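Local coordinates for protein nigritoxine (Vibrio nigripulchritudo, PDB 5M41) that is a bacterial toxin that acts on crustaceans and insects and is built on a new fold, at residues F127-F131 with W159-F164; R28-L32 with F258-V262; F550-L554 with V576-Y580. All coordinates share one frame; numbering follows the deposited sequence.

Interaction 1: F127-F131 with W159-F164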
loop_
_atom_site.group_PDB
_atom_site.type_symbol
_atom_site.label_atom_id
_atom_site.label_comp_id
_atom_site.label_asym_id
_atom_site.label_seq_id
_atom_site.Cartn_x
_atom_site.Cartn_y
_atom_site.Cartn_z
ATOM N N PHE A 127 -1.949 -28.440 35.570
ATOM C CA PHE A 127 -2.317 -29.860 35.500
ATOM C C PHE A 127 -3.833 -30.006 35.573
ATOM O O PHE A 127 -4.455 -30.736 34.790
ATOM C CB PHE A 127 -1.643 -30.665 36.619
ATOM C CG PHE A 127 -0.184 -30.937 36.367
ATOM C CD1 PHE A 127 0.223 -32.127 35.773
ATOM C CD2 PHE A 127 0.785 -29.973 36.663
ATOM C CE1 PHE A 127 1.570 -32.365 35.517
ATOM C CE2 PHE A 127 2.138 -30.208 36.402
ATOM C CZ PHE A 127 2.527 -31.408 35.839
ATOM N N ARG A 128 -4.424 -29.254 36.485
ATOM C CA ARG A 128 -5.832 -29.328 36.721
ATOM C C ARG A 128 -6.648 -28.940 35.489
ATOM O O ARG A 128 -7.707 -29.528 35.261
ATOM C CB ARG A 128 -6.205 -28.416 37.877
ATOM C CG ARG A 128 -7.585 -28.712 38.432
ATOM C CD ARG A 128 -7.807 -27.935 39.721
ATOM N NE ARG A 128 -9.229 -27.767 39.951
ATOM C CZ ARG A 128 -9.945 -26.750 39.481
ATOM N NH1 ARG A 128 -9.366 -25.790 38.766
ATOM N NH2 ARG A 128 -11.247 -26.696 39.734
ATOM N N GLN A 129 -6.154 -27.947 34.740
ATOM C CA GLN A 129 -6.761 -27.438 33.485
ATOM C C GLN A 129 -6.905 -28.512 32.418
ATOM O O GLN A 129 -7.665 -28.352 31.481
ATOM C CB GLN A 129 -5.820 -26.418 32.843
ATOM C CG GLN A 129 -6.090 -24.979 33.145
ATOM C CD GLN A 129 -4.952 -24.098 32.650
ATOM O OE1 GLN A 129 -4.058 -24.529 31.893
ATOM N NE2 GLN A 129 -4.963 -22.856 33.099
ATOM N N ASN A 130 -6.094 -29.556 32.517
ATOM C CA ASN A 130 -6.074 -30.613 31.510
ATOM C C ASN A 130 -7.234 -31.590 31.625
ATOM O O ASN A 130 -7.370 -32.507 30.787
ATOM C CB ASN A 130 -4.738 -31.349 31.554
ATOM C CG ASN A 130 -3.597 -30.535 30.956
ATOM O OD1 ASN A 130 -3.815 -29.739 30.060
ATOM N ND2 ASN A 130 -2.372 -30.762 31.425
ATOM N N PHE A 131 -8.084 -31.379 32.643
ATOM C CA PHE A 131 -9.242 -32.214 32.880
ATOM C C PHE A 131 -10.525 -31.461 32.551
ATOM O O PHE A 131 -10.600 -30.258 32.748
ATOM C CB PHE A 131 -9.233 -32.716 34.340
ATOM C CG PHE A 131 -8.032 -33.586 34.660
ATOM C CD1 PHE A 131 -8.039 -34.956 34.373
ATOM C CD2 PHE A 131 -6.879 -33.024 35.215
ATOM C CE1 PHE A 131 -6.929 -35.748 34.664
ATOM C CE2 PHE A 131 -5.760 -33.805 35.485
ATOM C CZ PHE A 131 -5.783 -35.173 35.207
ATOM N N TRP A 159 -6.997 -29.944 45.626
ATOM C CA TRP A 159 -6.848 -30.783 44.418
ATOM C C TRP A 159 -5.431 -31.297 44.193
ATOM O O TRP A 159 -4.471 -30.526 44.273
ATOM C CB TRP A 159 -7.369 -30.009 43.195
ATOM C CG TRP A 159 -7.359 -30.825 41.928
ATOM C CD1 TRP A 159 -8.415 -31.533 41.357
ATOM C CD2 TRP A 159 -6.217 -31.057 41.033
ATOM N NE1 TRP A 159 -8.014 -32.166 40.199
ATOM C CE2 TRP A 159 -6.710 -31.921 39.951
ATOM C CE3 TRP A 159 -4.892 -30.647 41.017
ATOM C CZ2 TRP A 159 -5.892 -32.350 38.931
ATOM C CZ3 TRP A 159 -4.075 -31.087 39.969
ATOM C CH2 TRP A 159 -4.568 -31.912 38.950
ATOM N N ASN A 160 -5.281 -32.597 43.912
ATOM C CA ASN A 160 -3.980 -33.152 43.499
ATOM C C ASN A 160 -4.070 -34.461 42.698
ATOM O O ASN A 160 -5.139 -35.057 42.613
ATOM C CB ASN A 160 -2.993 -33.266 44.692
ATOM C CG ASN A 160 -3.371 -34.352 45.676
ATOM O OD1 ASN A 160 -3.364 -35.542 45.354
ATOM N ND2 ASN A 160 -3.668 -33.946 46.907
ATOM N N LEU A 161 -2.948 -34.908 42.134
ATOM C CA LEU A 161 -2.926 -36.128 41.306
ATOM C C LEU A 161 -2.724 -37.474 42.036
ATOM O O LEU A 161 -2.509 -38.512 41.388
ATOM C CB LEU A 161 -1.879 -35.989 40.189
ATOM C CG LEU A 161 -2.094 -34.975 39.054
ATOM C CD1 LEU A 161 -0.968 -35.144 38.049
ATOM C CD2 LEU A 161 -3.442 -35.147 38.355
ATOM N N GLY A 162 -2.829 -37.471 43.371
ATOM C CA GLY A 162 -2.716 -38.699 44.163
ATOM C C GLY A 162 -3.551 -39.849 43.634
ATOM O O GLY A 162 -3.122 -41.007 43.674
ATOM N N TYR A 163 -4.723 -39.531 43.090
ATOM C CA TYR A 163 -5.624 -40.574 42.573
ATOM C C TYR A 163 -5.067 -41.382 41.385
ATOM O O TYR A 163 -5.555 -42.474 41.091
ATOM C CB TYR A 163 -7.018 -40.009 42.254
ATOM C CG TYR A 163 -7.097 -39.123 41.028
ATOM C CD1 TYR A 163 -7.606 -39.615 39.823
ATOM C CD2 TYR A 163 -6.689 -37.785 41.078
ATOM C CE1 TYR A 163 -7.693 -38.804 38.694
ATOM C CE2 TYR A 163 -6.770 -36.970 39.956
ATOM C CZ TYR A 163 -7.279 -37.485 38.772
ATOM O OH TYR A 163 -7.376 -36.675 37.668
ATOM N N PHE A 164 -4.033 -40.865 40.728
ATOM C CA PHE A 164 -3.370 -41.596 39.647
ATOM C C PHE A 164 -2.776 -42.920 40.168
ATOM O O PHE A 164 -2.546 -43.852 39.405
ATOM C CB PHE A 164 -2.277 -40.727 39.002
ATOM C CG PHE A 164 -2.759 -39.846 37.864
ATOM C CD1 PHE A 164 -3.999 -39.194 37.915
ATOM C CD2 PHE A 164 -1.943 -39.642 36.744
ATOM C CE1 PHE A 164 -4.424 -38.377 36.861
ATOM C CE2 PHE A 164 -2.358 -38.817 35.689
ATOM C CZ PHE A 164 -3.600 -38.188 35.750
#
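Trp-159 lays one face of its indole along the aliphatic chain of Arg-128 and turns an edge to Phe-131. The methylene CG of Arg-128 stands 3.7 Å from the centroid of the Trp-159 five-membered ring and 14° off the ring normal, a CH-pi contact made squarely over the face. With CG anti to the backbone N (chi1 -164°), the arginine runs extended across the indole: its backbone N lies 3.6 Å from Trp-159 CH2, and its CD reaches the other end of the indole, beside Trp-159 CG. The guanidinium plane is nearly perpendicular to the indole, at 86°, so the two do not stack flat, and with Arg-128 CZ 5.6 Å from the five-membered ring centroid any cation-pi attraction is weak at most. The charge is instead met by Glu-125, which forms a salt bridge with NH1.

Phe-131 crosses the indole at about a right angle, its CE2 3.7 Å from Trp-159 CZ2. Tyr-163 and Phe-164 come at it from the opposite direction and meet it in different ways. The Tyr-163 hydroxyl lies over one face, with OH 3.2 Å from Phe-131 CE1, whereas Phe-164 meets the ring edge to edge, Phe-164 CZ lying 3.8 Å from Phe-131 CZ. Leu-161 spreads its methyls between the two phenylalanines, CD2 lying 3.9 Å from Phe-131 CZ and CD1 4.0 Å from Phe-127 CD1.

The Phe-127 ring then leads away onto Leu-100 and Asn-102 of strand 98-102 and Met-86 of strand 86-90, and Leu-161 also rests on Leu-100. Helix 125-128, the type I turn from Arg-128 to Phe-131 and the loop preceding strand 170-173 are thereby packed on the five-stranded antiparallel sheet, while Gln-129 and Asn-130 touch helix 195-203.

Interaction 2: R28-L32 with F258-V262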
loop_
_atom_site.group_PDB
_atom_site.type_symbol
_atom_site.label_atom_id
_atom_site.label_comp_id
_atom_site.label_asym_id
_atom_site.label_seq_id
_atom_site.Cartn_x
_atom_site.Cartn_y
_atom_site.Cartn_z
ATOM N N ARG A 28 -6.830 -20.875 14.139
ATOM C CA ARG A 28 -5.601 -21.391 13.547
ATOM C C ARG A 28 -5.473 -22.897 13.787
ATOM O O ARG A 28 -5.096 -23.648 12.869
ATOM C CB ARG A 28 -4.323 -20.703 14.058
ATOM C CG ARG A 28 -4.114 -19.245 13.673
ATOM C CD ARG A 28 -4.259 -18.911 12.189
ATOM N NE ARG A 28 -3.542 -19.734 11.196
ATOM C CZ ARG A 28 -2.419 -19.384 10.561
ATOM N NH1 ARG A 28 -1.766 -18.271 10.898
ATOM N NH2 ARG A 28 -1.896 -20.181 9.617
ATOM N N TYR A 29 -5.766 -23.339 15.000
ATOM C CA TYR A 29 -5.542 -24.754 15.346
ATOM C C TYR A 29 -6.587 -25.659 14.684
ATOM O O TYR A 29 -6.262 -26.702 14.099
ATOM C CB TYR A 29 -5.531 -24.964 16.867
ATOM C CG TYR A 29 -5.377 -26.427 17.195
ATOM C CD1 TYR A 29 -4.127 -27.029 17.176
ATOM C CD2 TYR A 29 -6.501 -27.218 17.456
ATOM C CE1 TYR A 29 -3.977 -28.385 17.441
ATOM C CE2 TYR A 29 -6.367 -28.564 17.713
ATOM C CZ TYR A 29 -5.100 -29.140 17.700
ATOM O OH TYR A 29 -4.978 -30.476 17.915
ATOM N N ARG A 30 -7.844 -25.231 14.767
ATOM C CA ARG A 30 -8.965 -25.996 14.236
ATOM C C ARG A 30 -8.874 -26.137 12.721
ATOM O O ARG A 30 -9.274 -27.148 12.161
ATOM C CB ARG A 30 -10.313 -25.350 14.655
ATOM C CG ARG A 30 -10.793 -25.837 16.026
ATOM C CD ARG A 30 -12.285 -25.536 16.281
ATOM N NE ARG A 30 -12.520 -24.096 16.130
ATOM C CZ ARG A 30 -12.800 -23.249 17.112
ATOM N NH1 ARG A 30 -12.988 -23.674 18.344
ATOM N NH2 ARG A 30 -12.945 -21.954 16.826
ATOM N N ASN A 31 -8.323 -25.141 12.048
ATOM C CA ASN A 31 -8.232 -25.229 10.599
ATOM C C ASN A 31 -7.037 -26.022 10.048
ATOM O O ASN A 31 -6.924 -26.207 8.844
ATOM C CB ASN A 31 -8.335 -23.842 9.992
ATOM C CG ASN A 31 -9.759 -23.292 10.093
ATOM O OD1 ASN A 31 -9.985 -22.206 10.582
ATOM N ND2 ASN A 31 -10.708 -24.073 9.658
ATOM N N LEU A 32 -6.165 -26.501 10.932
ATOM C CA LEU A 32 -5.108 -27.424 10.518
ATOM C C LEU A 32 -5.754 -28.754 10.151
ATOM O O LEU A 32 -6.761 -29.142 10.750
ATOM C CB LEU A 32 -4.118 -27.659 11.663
ATOM C CG LEU A 32 -3.286 -26.461 12.104
ATOM C CD1 LEU A 32 -2.360 -26.877 13.257
ATOM C CD2 LEU A 32 -2.463 -25.957 10.904
ATOM N N PHE A 258 2.117 -21.482 12.477
ATOM C CA PHE A 258 0.899 -22.043 11.949
ATOM C C PHE A 258 0.910 -22.108 10.425
ATOM O O PHE A 258 0.492 -23.109 9.862
ATOM C CB PHE A 258 -0.307 -21.247 12.424
ATOM C CG PHE A 258 -0.815 -21.676 13.771
ATOM C CD1 PHE A 258 -1.348 -22.961 13.961
ATOM C CD2 PHE A 258 -0.765 -20.799 14.852
ATOM C CE1 PHE A 258 -1.834 -23.350 15.214
ATOM C CE2 PHE A 258 -1.265 -21.170 16.099
ATOM C CZ PHE A 258 -1.806 -22.448 16.281
ATOM N N ASP A 259 1.403 -21.056 9.769
ATOM C CA ASP A 259 1.482 -21.037 8.302
ATOM C C ASP A 259 2.369 -22.200 7.807
ATOM O O ASP A 259 2.091 -22.831 6.787
ATOM C CB ASP A 259 2.106 -19.726 7.804
ATOM C CG ASP A 259 1.191 -18.511 7.957
ATOM O OD1 ASP A 259 -0.014 -18.663 8.280
ATOM O OD2 ASP A 259 1.719 -17.373 7.776
ATOM N N LEU A 260 3.477 -22.428 8.506
ATOM C CA LEU A 260 4.386 -23.517 8.154
ATOM C C LEU A 260 3.704 -24.886 8.269
ATOM O O LEU A 260 3.884 -25.757 7.405
ATOM C CB LEU A 260 5.653 -23.464 9.027
ATOM C CG LEU A 260 6.645 -24.612 8.706
ATOM C CD1 LEU A 260 8.081 -24.161 8.802
ATOM C CD2 LEU A 260 6.413 -25.822 9.616
ATOM N N LEU A 261 2.952 -25.083 9.353
ATOM C CA LEU A 261 2.232 -26.353 9.559
ATOM C C LEU A 261 1.201 -26.601 8.455
ATOM O O LEU A 261 1.008 -27.733 8.029
ATOM C CB LEU A 261 1.544 -26.400 10.922
ATOM C CG LEU A 261 2.454 -26.478 12.160
ATOM C CD1 LEU A 261 1.632 -26.310 13.429
ATOM C CD2 LEU A 261 3.175 -27.825 12.194
ATOM N N VAL A 262 0.536 -25.535 8.006
ATOM C CA VAL A 262 -0.370 -25.663 6.857
ATOM C C VAL A 262 0.440 -26.029 5.599
ATOM O O VAL A 262 0.059 -26.937 4.862
ATOM C CB VAL A 262 -1.219 -24.391 6.646
ATOM C CG1 VAL A 262 -2.050 -24.485 5.357
ATOM C CG2 VAL A 262 -2.157 -24.156 7.844
#
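Arg-28 and Phe-258 run antiparallel alongside one another, each covering the other's flat group, and this part of the contact is tightly packed. Arg-28 CB sits 3.5 Å from the centroid of the Phe-258 ring and only 4° off its normal, a CH-pi contact over the centre of the face. The arginine chain is bent at both chi2 and chi3, which carries the guanidinium beyond the ring to lie over the phenylalanine methylene, with Arg-28 CZ 3.4 Å from Phe-258 CB. The guanidinium is thus covered on one face by carbon and offers its edge to Asp-259.

There the salt bridge is forked onto a single oxygen. Arg-28 NH2 donates to Asp-259 OD1 at 2.8 Å with an N-H...O angle of 151°, reaching the oxygen on its anti side, while the bond from Arg-28 NH1 to the same OD1, at 3.2 Å, is weak. Asp-259 OD2 pairs with Arg-357, and a carboxylate held between two arginines is likely to be stabilised in its charged form.

Packing is looser around Leu-32, where the contact is purely apolar. Its CD2 comes within 3.6 Å of CG2 of Val-262, itself partly exposed, but lies 4.0 Å from Leu-261 CB, and its CD1 is 4.1 Å from the edge of Phe-258 at CE1. The Tyr-29 side chain approaches Phe-258 less closely still and sends its ring away toward helix 195-203, about 13 Å from the bound magnesium ion.

The arrangement is one of helix-helix packing in a helical region: the end of helix 22-30 and the residues just after it are joined to helix 253-264 by a CH-pi contact and a salt bridge, with helix 34-54 packed against Leu-32 and Leu-261.

Interaction 3: F550-L554 with V576-Y580; sequences FDFRL and VNNPY
Arg-553 and Pro-579 carry the contact between helix 546-555 and the connection linking antiparallel strands 571-576 and 583-589, which contains an Asx turn at Asn-578.

The polar interactions gather at the guanidinium. Arg-553 NH1 donates to Asn-577 O at 3.0 Å, with an N-H...O angle of 162°; the acceptor lies in the guanidinium plane, although the donor is tilted 24° from the carbonyl plane. The same nitrogen gives a bond to a water 2.9 Å away, which in turn donates to Val-576 O over 2.8 Å, so NH1 serves two successive backbone carbonyls, one directly and the other through the water. The extended arginine chain runs past the Asn-577 carbonyl, so that NH1 comes back onto its oxygen. Glu-549, bound to NE, and Tyr-511, bound to NH2, occupy the other guanidinium nitrogens, while Phe-633 adds a cation-pi contact; together these partners fix the rotation of the group.

Within the loop, Asn-578 OD1 accepts from Tyr-580 N at 2.9 Å, in the carbonyl plane and on a lone pair. This Asx turn spans Pro-579, and the proline ring faces the helix.

Apolar contacts centre on that ring. Phe-550 and Leu-554, one helical turn apart, both pack on the proline and cross it at about a right angle: Pro-579 CG is 3.7 Å from Phe-550 CE1 and 3.8 Å from Leu-554 CD2. Helices 625-632 and 688-704 add further side chains around this cluster. Beyond the proline, Tyr-580 brings its hydroxyl to the edge of the Phe-550 ring, Tyr-580 OH lying 3.7 Å from Phe-550 CZ.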
loop_
_atom_site.group_PDB
_atom_site.type_symbol
_atom_site.label_atom_id
_atom_site.label_comp_id
_atom_site.label_asym_id
_atom_site.label_seq_id
_atom_site.Cartn_x
_atom_site.Cartn_y
_atom_site.Cartn_z
ATOM N N PHE A 550 4.000 22.734 -8.173
ATOM C CA PHE A 550 3.313 21.551 -8.717
ATOM C C PHE A 550 1.962 21.376 -8.018
ATOM O O PHE A 550 0.943 21.197 -8.669
ATOM C CB PHE A 550 4.191 20.290 -8.581
ATOM C CG PHE A 550 3.544 19.027 -9.110
ATOM C CD1 PHE A 550 3.566 18.731 -10.465
ATOM C CD2 PHE A 550 2.926 18.129 -8.238
ATOM C CE1 PHE A 550 2.998 17.558 -10.949
ATOM C CE2 PHE A 550 2.354 16.957 -8.716
ATOM C CZ PHE A 550 2.387 16.677 -10.078
ATOM N N ASP A 551 1.961 21.455 -6.689
ATOM C CA ASP A 551 0.728 21.324 -5.925
ATOM C C ASP A 551 -0.237 22.491 -6.256
ATOM O O ASP A 551 -1.442 22.284 -6.467
ATOM C CB ASP A 551 1.064 21.244 -4.430
ATOM C CG ASP A 551 -0.166 21.158 -3.549
ATOM O OD1 ASP A 551 -0.947 20.195 -3.666
ATOM O OD2 ASP A 551 -0.355 22.056 -2.713
ATOM N N PHE A 552 0.291 23.713 -6.336
ATOM C CA PHE A 552 -0.554 24.836 -6.737
ATOM C C PHE A 552 -1.188 24.592 -8.102
ATOM O O PHE A 552 -2.386 24.829 -8.297
ATOM C CB PHE A 552 0.214 26.153 -6.761
ATOM C CG PHE A 552 -0.526 27.261 -7.462
ATOM C CD1 PHE A 552 -1.510 27.979 -6.798
ATOM C CD2 PHE A 552 -0.245 27.579 -8.783
ATOM C CE1 PHE A 552 -2.204 28.994 -7.436
ATOM C CE2 PHE A 552 -0.934 28.592 -9.439
ATOM C CZ PHE A 552 -1.915 29.304 -8.760
ATOM N N ARG A 553 -0.377 24.111 -9.037
ATOM C CA ARG A 553 -0.840 23.901 -10.406
ATOM C C ARG A 553 -1.918 22.836 -10.495
ATOM O O ARG A 553 -2.799 22.936 -11.336
ATOM C CB ARG A 553 0.321 23.577 -11.334
ATOM C CG ARG A 553 1.128 24.798 -11.755
ATOM C CD ARG A 553 2.247 24.361 -12.678
ATOM N NE ARG A 553 3.021 25.463 -13.234
ATOM C CZ ARG A 553 2.660 26.210 -14.278
ATOM N NH1 ARG A 553 1.489 26.024 -14.901
ATOM N NH2 ARG A 553 3.477 27.170 -14.696
ATOM N N LEU A 554 -1.837 21.819 -9.634
ATOM C CA LEU A 554 -2.888 20.805 -9.518
ATOM C C LEU A 554 -4.150 21.393 -8.873
ATOM O O LEU A 554 -5.253 21.201 -9.370
ATOM C CB LEU A 554 -2.419 19.591 -8.691
ATOM C CG LEU A 554 -1.515 18.504 -9.317
ATOM C CD1 LEU A 554 -1.230 17.428 -8.270
ATOM C CD2 LEU A 554 -2.145 17.880 -10.555
ATOM N N VAL A 576 -3.292 26.768 -19.688
ATOM C CA VAL A 576 -3.900 26.249 -18.478
ATOM C C VAL A 576 -2.803 25.951 -17.420
ATOM O O VAL A 576 -1.636 25.752 -17.782
ATOM C CB VAL A 576 -4.806 25.022 -18.797
ATOM C CG1 VAL A 576 -3.982 23.757 -19.015
ATOM C CG2 VAL A 576 -5.812 24.800 -17.675
ATOM N N ASN A 577 -3.153 25.988 -16.127
ATOM C CA ASN A 577 -2.185 25.714 -15.068
ATOM C C ASN A 577 -1.767 24.250 -14.954
ATOM O O ASN A 577 -0.632 23.967 -14.521
ATOM C CB ASN A 577 -2.720 26.131 -13.709
ATOM C CG ASN A 577 -2.764 27.630 -13.529
ATOM O OD1 ASN A 577 -2.080 28.376 -14.227
ATOM N ND2 ASN A 577 -3.568 28.075 -12.570
ATOM N N ASN A 578 -2.677 23.329 -15.312
ATOM C CA ASN A 578 -2.436 21.866 -15.152
ATOM C C ASN A 578 -0.992 21.492 -15.456
ATOM O O ASN A 578 -0.502 21.774 -16.559
ATOM C CB ASN A 578 -3.344 21.059 -16.072
ATOM C CG ASN A 578 -3.408 19.581 -15.677
ATOM O OD1 ASN A 578 -2.373 18.907 -15.499
ATOM N ND2 ASN A 578 -4.626 19.077 -15.518
ATOM N N PRO A 579 -0.291 20.860 -14.496
ATOM C CA PRO A 579 1.130 20.648 -14.751
ATOM C C PRO A 579 1.418 19.590 -15.828
ATOM O O PRO A 579 2.541 19.479 -16.265
ATOM C CB PRO A 579 1.680 20.215 -13.379
ATOM C CG PRO A 579 0.516 19.645 -12.663
ATOM C CD PRO A 579 -0.714 20.325 -13.185
ATOM N N TYR A 580 0.399 18.859 -16.261
ATOM C CA TYR A 580 0.532 17.866 -17.336
ATOM C C TYR A 580 0.069 18.398 -18.691
ATOM O O TYR A 580 -0.193 17.621 -19.610
ATOM C CB TYR A 580 -0.283 16.612 -16.982
ATOM C CG TYR A 580 0.244 15.873 -15.768
ATOM C CD1 TYR A 580 1.242 14.904 -15.888
ATOM C CD2 TYR A 580 -0.264 16.136 -14.506
ATOM C CE1 TYR A 580 1.721 14.221 -14.767
ATOM C CE2 TYR A 580 0.190 15.455 -13.388
ATOM C CZ TYR A 580 1.188 14.516 -13.519
ATOM O OH TYR A 580 1.608 13.871 -12.392
HETATM O O HOH W 1 0.706 27.313 -17.388
#

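From the N terminus, interaction 2 opens first: it joins helix 22-30 and the residues just after it to helix 253-264, closing a loop of 225 residues. Interaction 1 is nested inside that loop, closing a much shorter excursion from helix 125-128 to the segment before strand 170-173. These two contacts lie on the same side of the chain's centre, with centres about 29 Å apart. Interaction 3 follows in series, closing a 21-residue loop that ties helix 546-555 to the six-stranded sheet in the C-terminal part. It lies across the chain's centre, its own centre about 52 Å from that of interaction 2 and about 76 Å from that of interaction 1.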